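Glucose dehydrogenase (Serratia sp. FS14, PDB 7CDY) belongs to the glucose/sorbosone dehydrogenase family, has a beta-propeller fold and holds a bound calcium ion. Local coordinates at residues P2-Q6 against L342-S347; H13-F19 against Y331-R337; P148-E152 against S187-R191. All blocks are in the same frame, centred on the assembly; numbering follows the deposited sequence. Where two conformers were deposited one is given.

Contact 1 (P2-Q6 against L342-S347); sequences PTVSQ and LKVGAS
Val4 and Leu342 meet on one face of an antiparallel strand pair. CG1 of Val4 comes to 4.1 Å from CD2 of Leu342, and the two side chains lie obliquely to each other. Val4 places CG1 anti to its backbone N (chi1 -180°), which sends this methyl along the strand toward Leu342 on the partner strand. Its other methyl, CG2, faces CG2 of Val344 at 4.3 Å. Leu342 CD2 also lies against the backbone of Gln6, 4.0 Å from its CA. At the other end of this row, Pro2 CB packs on Val344 CG1. Loop residues border this face, with Val4 touching Arg315 and Leu342 touching Glu317.

Four backbone bonds set this register. Thr3 and Gly345 exchange two, and so do Ser5 and Lys343. The second pair is nearly straight, with Lys343 N donating to Ser5 O at 2.8 Å and 171°. Strand 3-6 from the N-terminal end of the chain thus lies beside strand 342-345 from the C-terminal end, within one sheet. This is the arrangement of the "Velcro" closure of a beta-propeller, where the two chain ends share a blade.

Thr3, Ser5 and Lys343 point to the opposite face. Thr3 OG1 sits between the backbone N and the carbonyl carbon (chi1 58°), over Gly345, where there is no side chain to obstruct it. A water lies 2.8 Å from Thr3 OG1 and donates to Lys343 O at 3.0 Å, so it bridges the strands beside the backbone ladder. The CG2 methyl of Thr3 takes the other direction and ends 3.9 Å from Ser347 C. CB of Ser5 and CB of Lys343 are 4.3 Å apart, while the extended lysine chain runs away from the N-terminal strand and makes a cation-pi contact with Tyr329.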
loop_
_atom_site.group_PDB
_atom_site.type_symbol
_atom_site.label_atom_id
_atom_site.label_comp_id
_atom_site.label_asym_id
_atom_site.label_seq_id
_atom_site.Cartn_x
_atom_site.Cartn_y
_atom_site.Cartn_z
ATOM N N PRO A 2 -20.822 9.727 -9.872
ATOM C CA PRO A 2 -20.898 8.718 -8.813
ATOM C C PRO A 2 -21.576 9.268 -7.568
ATOM O O PRO A 2 -21.629 10.483 -7.381
ATOM C CB PRO A 2 -19.428 8.444 -8.505
ATOM C CG PRO A 2 -18.768 9.762 -8.745
ATOM C CD PRO A 2 -19.499 10.377 -9.914
ATOM N N THR A 3 -22.086 8.382 -6.722
ATOM C CA THR A 3 -22.636 8.785 -5.437
ATOM C C THR A 3 -21.528 8.759 -4.393
ATOM O O THR A 3 -20.653 7.889 -4.426
ATOM C CB THR A 3 -23.762 7.838 -5.009
ATOM O OG1 THR A 3 -23.263 6.496 -4.929
ATOM C CG2 THR A 3 -24.930 7.901 -5.999
ATOM N N VAL A 4 -21.562 9.721 -3.474
ATOM C CA VAL A 4 -20.610 9.782 -2.369
ATOM C C VAL A 4 -21.379 10.029 -1.082
ATOM O O VAL A 4 -22.157 10.986 -0.991
ATOM C CB VAL A 4 -19.553 10.888 -2.550
ATOM C CG1 VAL A 4 -18.593 10.889 -1.358
ATOM C CG2 VAL A 4 -18.810 10.714 -3.853
ATOM N N SER A 5 -21.140 9.185 -0.086
ATOM C CA SER A 5 -21.658 9.370 1.260
ATOM C C SER A 5 -20.476 9.501 2.204
ATOM O O SER A 5 -19.594 8.635 2.222
ATOM C CB SER A 5 -22.490 8.164 1.680
ATOM O OG SER A 5 -23.037 8.356 2.971
ATOM N N GLN A 6 -20.449 10.578 2.974
ATOM C CA GLN A 6 -19.434 10.744 4.005
ATOM C C GLN A 6 -19.888 9.982 5.240
ATOM O O GLN A 6 -20.903 10.327 5.853
ATOM C CB GLN A 6 -19.231 12.224 4.315
ATOM C CG GLN A 6 -18.198 12.456 5.404
ATOM C CD GLN A 6 -17.910 13.917 5.624
ATOM O OE1 GLN A 6 -17.415 14.605 4.733
ATOM N NE2 GLN A 6 -18.219 14.405 6.812
ATOM N N LEU A 342 -15.236 7.725 3.101
ATOM C CA LEU A 342 -16.248 7.926 2.070
ATOM C C LEU A 342 -16.710 6.594 1.504
ATOM O O LEU A 342 -15.904 5.679 1.292
ATOM C CB LEU A 342 -15.686 8.742 0.901
ATOM C CG LEU A 342 -15.069 10.093 1.247
ATOM C CD1 LEU A 342 -14.498 10.744 -0.006
ATOM C CD2 LEU A 342 -16.084 11.010 1.924
ATOM N N LYS A 343 -18.001 6.506 1.214
ATOM C CA LYS A 343 -18.599 5.360 0.542
ATOM C C LYS A 343 -19.035 5.819 -0.847
ATOM O O LYS A 343 -19.809 6.778 -0.975
ATOM C CB LYS A 343 -19.792 4.864 1.355
ATOM C CG LYS A 343 -20.510 3.660 0.793
ATOM C CD LYS A 343 -21.667 3.304 1.720
ATOM C CE LYS A 343 -22.718 2.464 1.036
ATOM N NZ LYS A 343 -23.852 2.149 1.952
ATOM N N VAL A 344 -18.513 5.141 -1.849
ATOM C CA VAL A 344 -18.673 5.608 -3.249
ATOM C C VAL A 344 -19.292 4.532 -4.122
ATOM O O VAL A 344 -18.883 3.420 -4.075
ATOM C CB VAL A 344 -17.316 6.044 -3.827
ATOM C CG1 VAL A 344 -17.488 6.530 -5.247
ATOM C CG2 VAL A 344 -16.669 7.127 -2.986
ATOM N N GLY A 345 -20.295 4.943 -4.892
ATOM C CA GLY A 345 -21.019 4.043 -5.797
ATOM C C GLY A 345 -21.133 4.636 -7.189
ATOM O O GLY A 345 -20.961 5.786 -7.361
ATOM N N ALA A 346 -21.461 3.805 -8.141
ATOM C CA ALA A 346 -21.545 4.255 -9.543
ATOM C C ALA A 346 -22.748 5.150 -9.823
ATOM O O ALA A 346 -22.553 5.993 -10.654
ATOM C CB ALA A 346 -21.423 3.092 -10.482
ATOM N N SER A 347 -23.895 4.952 -9.191
ATOM C CA SER A 347 -25.122 5.816 -9.375
ATOM C C SER A 347 -26.258 5.242 -8.540
ATOM O O SER A 347 -27.378 5.760 -8.711
ATOM C CB SER A 347 -25.711 6.118 -10.792
ATOM O OG SER A 347 -25.378 5.136 -11.733
HETATM O O HOH W 1 -22.356 6.088 -2.299
#

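Contact 2 (H13-F19 against Y331-R337); sequences HPWSLAF and YLLTDER
Asp335 OD1 accepts a 2.8 Å hydrogen bond from His13 ND1. The bond is nearly straight, at 173°. OD1 lies in the plane of the imidazole, but the nitrogen meets the carboxylate on its syn side and somewhat out of its plane. Asp335 has CG anti to its backbone N (chi1 177°), and this turns the carboxylate to the histidine. The other oxygen, OD2, forms salt bridges with Arg318 and Arg320. A water lies within hydrogen-bonding distance of both Pro14 O and OD1, the approach to OD1 being weak. His13 is also tied through its backbone, where N donates to Glu336 O at 3.0 Å. The peptide from Glu336 to Arg337 lies over one face of the imidazole, toward its rim.

Further along, the contact is apolar. Leu333 CD1 presses on the backbone of Ser16, 3.4 Å from its C. Leu17 CD2 lies 3.8 Å from Leu333 CG, and Pro14 CB is 4.0 Å from Leu333 CD1. Tyr331 takes the edge of Phe19 on its ring face in a T-shaped pair, with planes at 81°. Phe19 has two conformers, and this geometry is that of one.

Strands 14-19 and 331-334 face each other through side chains and are not neighbours in the sheet. Strand 14-19 bonds instead to 26-30, which is consistent with the first and last parts of the propeller packing here. The two arginines at OD2 would probably favour an ionised Asp335, and the straight bond to OD1 probably helps to fix the rotation of the His13 ring.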
loop_
_atom_site.group_PDB
_atom_site.type_symbol
_atom_site.label_atom_id
_atom_site.label_comp_id
_atom_site.label_asym_id
_atom_site.label_seq_id
_atom_site.Cartn_x
_atom_site.Cartn_y
_atom_site.Cartn_z
ATOM N N HIS A 13 -5.205 12.342 9.343
ATOM C CA HIS A 13 -4.391 11.686 8.328
ATOM C C HIS A 13 -4.589 10.164 8.308
ATOM O O HIS A 13 -3.653 9.399 8.537
ATOM C CB HIS A 13 -2.922 12.059 8.479
ATOM C CG HIS A 13 -2.673 13.517 8.248
ATOM N ND1 HIS A 13 -2.635 14.068 6.986
ATOM C CD2 HIS A 13 -2.507 14.545 9.115
ATOM C CE1 HIS A 13 -2.428 15.371 7.083
ATOM N NE2 HIS A 13 -2.349 15.686 8.364
ATOM N N PRO A 14 -5.810 9.705 8.061
ATOM C CA PRO A 14 -6.038 8.260 7.977
ATOM C C PRO A 14 -5.258 7.679 6.811
ATOM O O PRO A 14 -5.024 8.344 5.797
ATOM C CB PRO A 14 -7.550 8.156 7.755
ATOM C CG PRO A 14 -7.893 9.441 7.028
ATOM C CD PRO A 14 -6.985 10.486 7.630
ATOM N N TRP A 15 -4.827 6.429 6.968
ATOM C CA TRP A 15 -3.906 5.852 5.995
ATOM C C TRP A 15 -4.412 4.558 5.388
ATOM O O TRP A 15 -4.266 4.354 4.185
ATOM C CB TRP A 15 -2.528 5.618 6.639
ATOM C CG TRP A 15 -1.363 5.645 5.670
ATOM C CD1 TRP A 15 -0.643 6.745 5.295
ATOM C CD2 TRP A 15 -0.802 4.533 4.964
ATOM N NE1 TRP A 15 0.339 6.383 4.402
ATOM C CE2 TRP A 15 0.274 5.029 4.192
ATOM C CE3 TRP A 15 -1.082 3.164 4.931
ATOM C CZ2 TRP A 15 1.061 4.197 3.381
ATOM C CZ3 TRP A 15 -0.301 2.344 4.134
ATOM C CH2 TRP A 15 0.761 2.864 3.367
ATOM N N SER A 16 -5.022 3.689 6.184
ATOM C CA SER A 16 -5.427 2.369 5.723
ATOM C C SER A 16 -6.780 2.031 6.319
ATOM O O SER A 16 -7.108 2.451 7.430
ATOM C CB SER A 16 -4.408 1.313 6.207
ATOM O OG SER A 16 -4.712 -0.021 5.805
ATOM N N LEU A 17 -7.562 1.254 5.577
ATOM C CA LEU A 17 -8.765 0.659 6.142
ATOM C C LEU A 17 -8.858 -0.798 5.736
ATOM O O LEU A 17 -8.336 -1.215 4.702
ATOM C CB LEU A 17 -10.046 1.418 5.768
ATOM C CG LEU A 17 -10.619 1.188 4.377
ATOM C CD1 LEU A 17 -11.639 0.043 4.342
ATOM C CD2 LEU A 17 -11.252 2.471 3.844
ATOM N N ALA A 18 -9.599 -1.554 6.540
ATOM C CA ALA A 18 -9.820 -2.963 6.259
ATOM C C ALA A 18 -11.156 -3.401 6.832
ATOM O O ALA A 18 -11.485 -3.087 7.977
ATOM C CB ALA A 18 -8.720 -3.825 6.870
ATOM N N PHE A 19 -11.924 -4.128 6.033
ATOM C CA PHE A 19 -13.200 -4.644 6.503
ATOM C C PHE A 19 -13.009 -5.868 7.389
ATOM O O PHE A 19 -12.146 -6.717 7.134
ATOM C CB PHE A 19 -14.091 -5.008 5.318
ATOM C CG PHE A 19 -14.885 -3.852 4.796
ATOM C CD1 PHE A 19 -14.343 -2.989 3.860
ATOM C CD2 PHE A 19 -16.170 -3.615 5.256
ATOM C CE1 PHE A 19 -15.066 -1.917 3.385
ATOM C CE2 PHE A 19 -16.899 -2.546 4.780
ATOM C CZ PHE A 19 -16.347 -1.696 3.846
ATOM N N TYR A 331 -14.788 2.092 -0.763
ATOM C CA TYR A 331 -14.555 2.821 0.473
ATOM C C TYR A 331 -13.210 3.531 0.380
ATOM O O TYR A 331 -12.196 2.906 0.046
ATOM C CB TYR A 331 -14.609 1.875 1.681
ATOM C CG TYR A 331 -16.020 1.428 2.005
ATOM C CD1 TYR A 331 -16.663 0.467 1.231
ATOM C CD2 TYR A 331 -16.716 1.992 3.062
ATOM C CE1 TYR A 331 -17.968 0.073 1.519
ATOM C CE2 TYR A 331 -18.010 1.601 3.359
ATOM C CZ TYR A 331 -18.627 0.647 2.585
ATOM O OH TYR A 331 -19.921 0.266 2.892
ATOM N N LEU A 332 -13.206 4.835 0.651
ATOM C CA LEU A 332 -12.022 5.668 0.512
ATOM C C LEU A 332 -11.701 6.357 1.827
ATOM O O LEU A 332 -12.593 6.608 2.649
ATOM C CB LEU A 332 -12.239 6.782 -0.529
ATOM C CG LEU A 332 -12.812 6.435 -1.901
ATOM C CD1 LEU A 332 -12.778 7.657 -2.817
ATOM C CD2 LEU A 332 -12.108 5.266 -2.543
ATOM N N LEU A 333 -10.416 6.686 2.009
ATOM C CA LEU A 333 -9.975 7.600 3.056
ATOM C C LEU A 333 -9.328 8.813 2.417
ATOM O O LEU A 333 -8.639 8.690 1.398
ATOM C CB LEU A 333 -8.932 6.956 3.974
ATOM C CG LEU A 333 -9.390 5.716 4.741
ATOM C CD1 LEU A 333 -8.213 5.019 5.442
ATOM C CD2 LEU A 333 -10.485 6.060 5.737
ATOM N N THR A 334 -9.541 9.983 3.011
ATOM C CA THR A 334 -8.939 11.216 2.516
ATOM C C THR A 334 -7.802 11.654 3.426
ATOM O O THR A 334 -7.902 11.554 4.653
ATOM C CB THR A 334 -9.960 12.349 2.322
ATOM O OG1 THR A 334 -10.381 12.857 3.598
ATOM C CG2 THR A 334 -11.159 11.856 1.550
ATOM N N ASP A 335 -6.712 12.127 2.817
ATOM C CA ASP A 335 -5.482 12.441 3.553
ATOM C C ASP A 335 -5.461 13.918 3.927
ATOM O O ASP A 335 -4.869 14.759 3.248
ATOM C CB ASP A 335 -4.244 12.080 2.743
ATOM C CG ASP A 335 -2.953 12.464 3.460
ATOM O OD1 ASP A 335 -2.954 12.455 4.712
ATOM O OD2 ASP A 335 -1.954 12.796 2.784
ATOM N N GLU A 336 -6.095 14.223 5.053
ATOM C CA GLU A 336 -6.115 15.576 5.589
ATOM C C GLU A 336 -6.265 15.491 7.097
ATOM O O GLU A 336 -6.520 14.421 7.655
ATOM C CB GLU A 336 -7.250 16.406 4.985
ATOM C CG GLU A 336 -8.589 15.748 5.139
ATOM C CD GLU A 336 -9.687 16.409 4.333
ATOM O OE1 GLU A 336 -9.911 17.627 4.513
ATOM O OE2 GLU A 336 -10.334 15.704 3.527
ATOM N N ARG A 337 -6.093 16.639 7.757
ATOM C CA ARG A 337 -6.251 16.702 9.209
ATOM C C ARG A 337 -7.666 16.314 9.631
ATOM O O ARG A 337 -7.856 15.551 10.589
ATOM C CB ARG A 337 -5.916 18.111 9.694
ATOM C CG ARG A 337 -5.513 18.193 11.144
ATOM C CD ARG A 337 -5.292 19.628 11.550
ATOM N NE ARG A 337 -3.932 19.878 11.974
ATOM C CZ ARG A 337 -3.430 21.083 12.230
ATOM N NH1 ARG A 337 -2.167 21.228 12.620
ATOM N NH2 ARG A 337 -4.208 22.156 12.105
HETATM O O HOH W 2 -2.587 9.719 5.267
#

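Contact 3 (P148-E152 against S187-R191); sequences PTAQE and SYGHR
Ala150 presses its CB against the backbone of His190, 3.4 Å from the carbonyl O. That oxygen is buried and has no polar partner in the model. The carbonyl of Ala150 makes the hydrogen bond of the contact. Gly189 N donates to Ala150 O at 3.1 Å, from well above the carbonyl plane. The same oxygen lies at the edge of the Tyr188 ring, 3.7 Å from CD2, and receives a weak bond from Lys159.

Residues 148-151 end a short 3-10 segment that begins earlier in the chain, in the loop between strands 137-140 and 160-163 of one propeller sheet. Residues 188-191 connect that sheet to the next one, which starts with strand 192-198. The contact therefore sets a loop within one blade against the link to its neighbour.

Gln151 begins by pointing away from the link. A bend at chi2 (-67°) folds its amide back, so that NE2 lies 3.6 Å from Gly189 CA. OE1 lies 4.0 Å from Tyr188 CE2, with the amide and ring planes 40° apart. Both amide ends are held elsewhere, OE1 by Asn226 and NE2 by the carbonyl of Trp229.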
loop_
_atom_site.group_PDB
_atom_site.type_symbol
_atom_site.label_atom_id
_atom_site.label_comp_id
_atom_site.label_asym_id
_atom_site.label_seq_id
_atom_site.Cartn_x
_atom_site.Cartn_y
_atom_site.Cartn_z
ATOM N N PRO A 148 19.782 4.868 -4.860
ATOM C CA PRO A 148 20.488 3.686 -5.384
ATOM C C PRO A 148 20.219 2.410 -4.614
ATOM O O PRO A 148 20.444 1.323 -5.162
ATOM C CB PRO A 148 21.973 4.076 -5.287
ATOM C CG PRO A 148 21.991 5.545 -5.102
ATOM C CD PRO A 148 20.720 5.907 -4.405
ATOM N N THR A 149 19.744 2.499 -3.369
ATOM C CA THR A 149 19.579 1.286 -2.574
ATOM C C THR A 149 18.494 0.365 -3.127
ATOM O O THR A 149 18.509 -0.833 -2.824
ATOM C CB THR A 149 19.323 1.610 -1.096
ATOM O OG1 THR A 149 18.073 2.308 -0.960
ATOM C CG2 THR A 149 20.456 2.449 -0.515
ATOM N N ALA A 150 17.585 0.878 -3.967
ATOM C CA ALA A 150 16.567 0.018 -4.569
ATOM C C ALA A 150 17.191 -1.064 -5.443
ATOM O O ALA A 150 16.605 -2.137 -5.614
ATOM C CB ALA A 150 15.567 0.856 -5.380
ATOM N N GLN A 151 18.380 -0.804 -5.996
ATOM C CA GLN A 151 19.089 -1.752 -6.845
ATOM C C GLN A 151 19.965 -2.708 -6.055
ATOM O O GLN A 151 20.441 -3.695 -6.624
ATOM C CB GLN A 151 19.983 -0.997 -7.840
ATOM C CG GLN A 151 19.207 -0.214 -8.889
ATOM C CD GLN A 151 18.453 -1.129 -9.819
ATOM O OE1 GLN A 151 19.052 -2.018 -10.440
ATOM N NE2 GLN A 151 17.133 -0.958 -9.905
ATOM N N GLU A 152 20.201 -2.447 -4.776
ATOM C CA GLU A 152 21.182 -3.206 -4.012
ATOM C C GLU A 152 20.523 -4.456 -3.441
ATOM O O GLU A 152 19.527 -4.373 -2.715
ATOM C CB GLU A 152 21.814 -2.317 -2.943
ATOM C CG GLU A 152 22.575 -1.161 -3.599
ATOM C CD GLU A 152 23.087 -0.110 -2.642
ATOM O OE1 GLU A 152 23.280 -0.410 -1.453
ATOM O OE2 GLU A 152 23.316 1.035 -3.097
ATOM N N SER A 187 10.729 -8.826 -5.645
ATOM C CA SER A 187 11.190 -8.002 -6.758
ATOM C C SER A 187 11.888 -6.767 -6.208
ATOM O O SER A 187 11.742 -6.414 -5.034
ATOM C CB SER A 187 10.040 -7.609 -7.689
ATOM O OG SER A 187 9.006 -6.943 -6.968
ATOM N N TYR A 188 12.649 -6.100 -7.075
ATOM C CA TYR A 188 13.477 -4.984 -6.640
ATOM C C TYR A 188 13.382 -3.843 -7.645
ATOM O O TYR A 188 12.674 -3.932 -8.647
ATOM C CB TYR A 188 14.908 -5.440 -6.326
ATOM C CG TYR A 188 15.796 -5.828 -7.487
ATOM C CD1 TYR A 188 15.542 -6.962 -8.250
ATOM C CD2 TYR A 188 16.928 -5.087 -7.771
ATOM C CE1 TYR A 188 16.389 -7.321 -9.296
ATOM C CE2 TYR A 188 17.783 -5.444 -8.802
ATOM C CZ TYR A 188 17.503 -6.557 -9.548
ATOM O OH TYR A 188 18.353 -6.904 -10.584
ATOM N N GLY A 189 14.084 -2.747 -7.358
ATOM C CA GLY A 189 14.004 -1.580 -8.222
ATOM C C GLY A 189 12.702 -0.817 -8.147
ATOM O O GLY A 189 12.244 -0.279 -9.166
ATOM N N HIS A 190 12.101 -0.740 -6.960
ATOM C CA HIS A 190 10.895 0.034 -6.714
ATOM C C HIS A 190 11.250 1.322 -5.975
ATOM O O HIS A 190 12.242 1.383 -5.243
ATOM C CB HIS A 190 9.908 -0.799 -5.883
ATOM C CG HIS A 190 9.506 -2.079 -6.547
ATOM N ND1 HIS A 190 8.696 -2.113 -7.662
ATOM C CD2 HIS A 190 9.828 -3.370 -6.279
ATOM C CE1 HIS A 190 8.517 -3.369 -8.042
ATOM N NE2 HIS A 190 9.196 -4.149 -7.220
ATOM N N ARG A 191 10.440 2.366 -6.196
ATOM C CA ARG A 191 10.696 3.658 -5.560
ATOM C C ARG A 191 9.925 3.834 -4.249
ATOM O O ARG A 191 10.504 3.685 -3.169
ATOM C CB ARG A 191 10.436 4.815 -6.527
ATOM C CG ARG A 191 10.840 6.162 -5.967
ATOM C CD ARG A 191 10.623 7.261 -7.005
ATOM N NE ARG A 191 10.871 8.583 -6.440
ATOM C CZ ARG A 191 9.989 9.245 -5.704
ATOM N NH1 ARG A 191 8.786 8.729 -5.496
ATOM N NH2 ARG A 191 10.302 10.429 -5.204
#

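Contacts 1 and 2 adjoin, with centres 15 Å apart. Both use strand 3-19, at its start in contact 1 and its end in contact 2. Their C-terminal partners, strands 339-345 and 330-334, are neighbours in the sheet. They also touch directly: Val344 CG2 and Leu332 CD1 are 3.9 Å apart. Contact 3 lies on the opposite side of the chain's centre. Its centre is 27 Å from that of contact 2 and 37 Å from that of contact 1. It is the contact near the metal: the His190 side chain is about 6 Å from the calcium ion and its ring meets that of Tyr227, which belongs to the calcium site with Glu217.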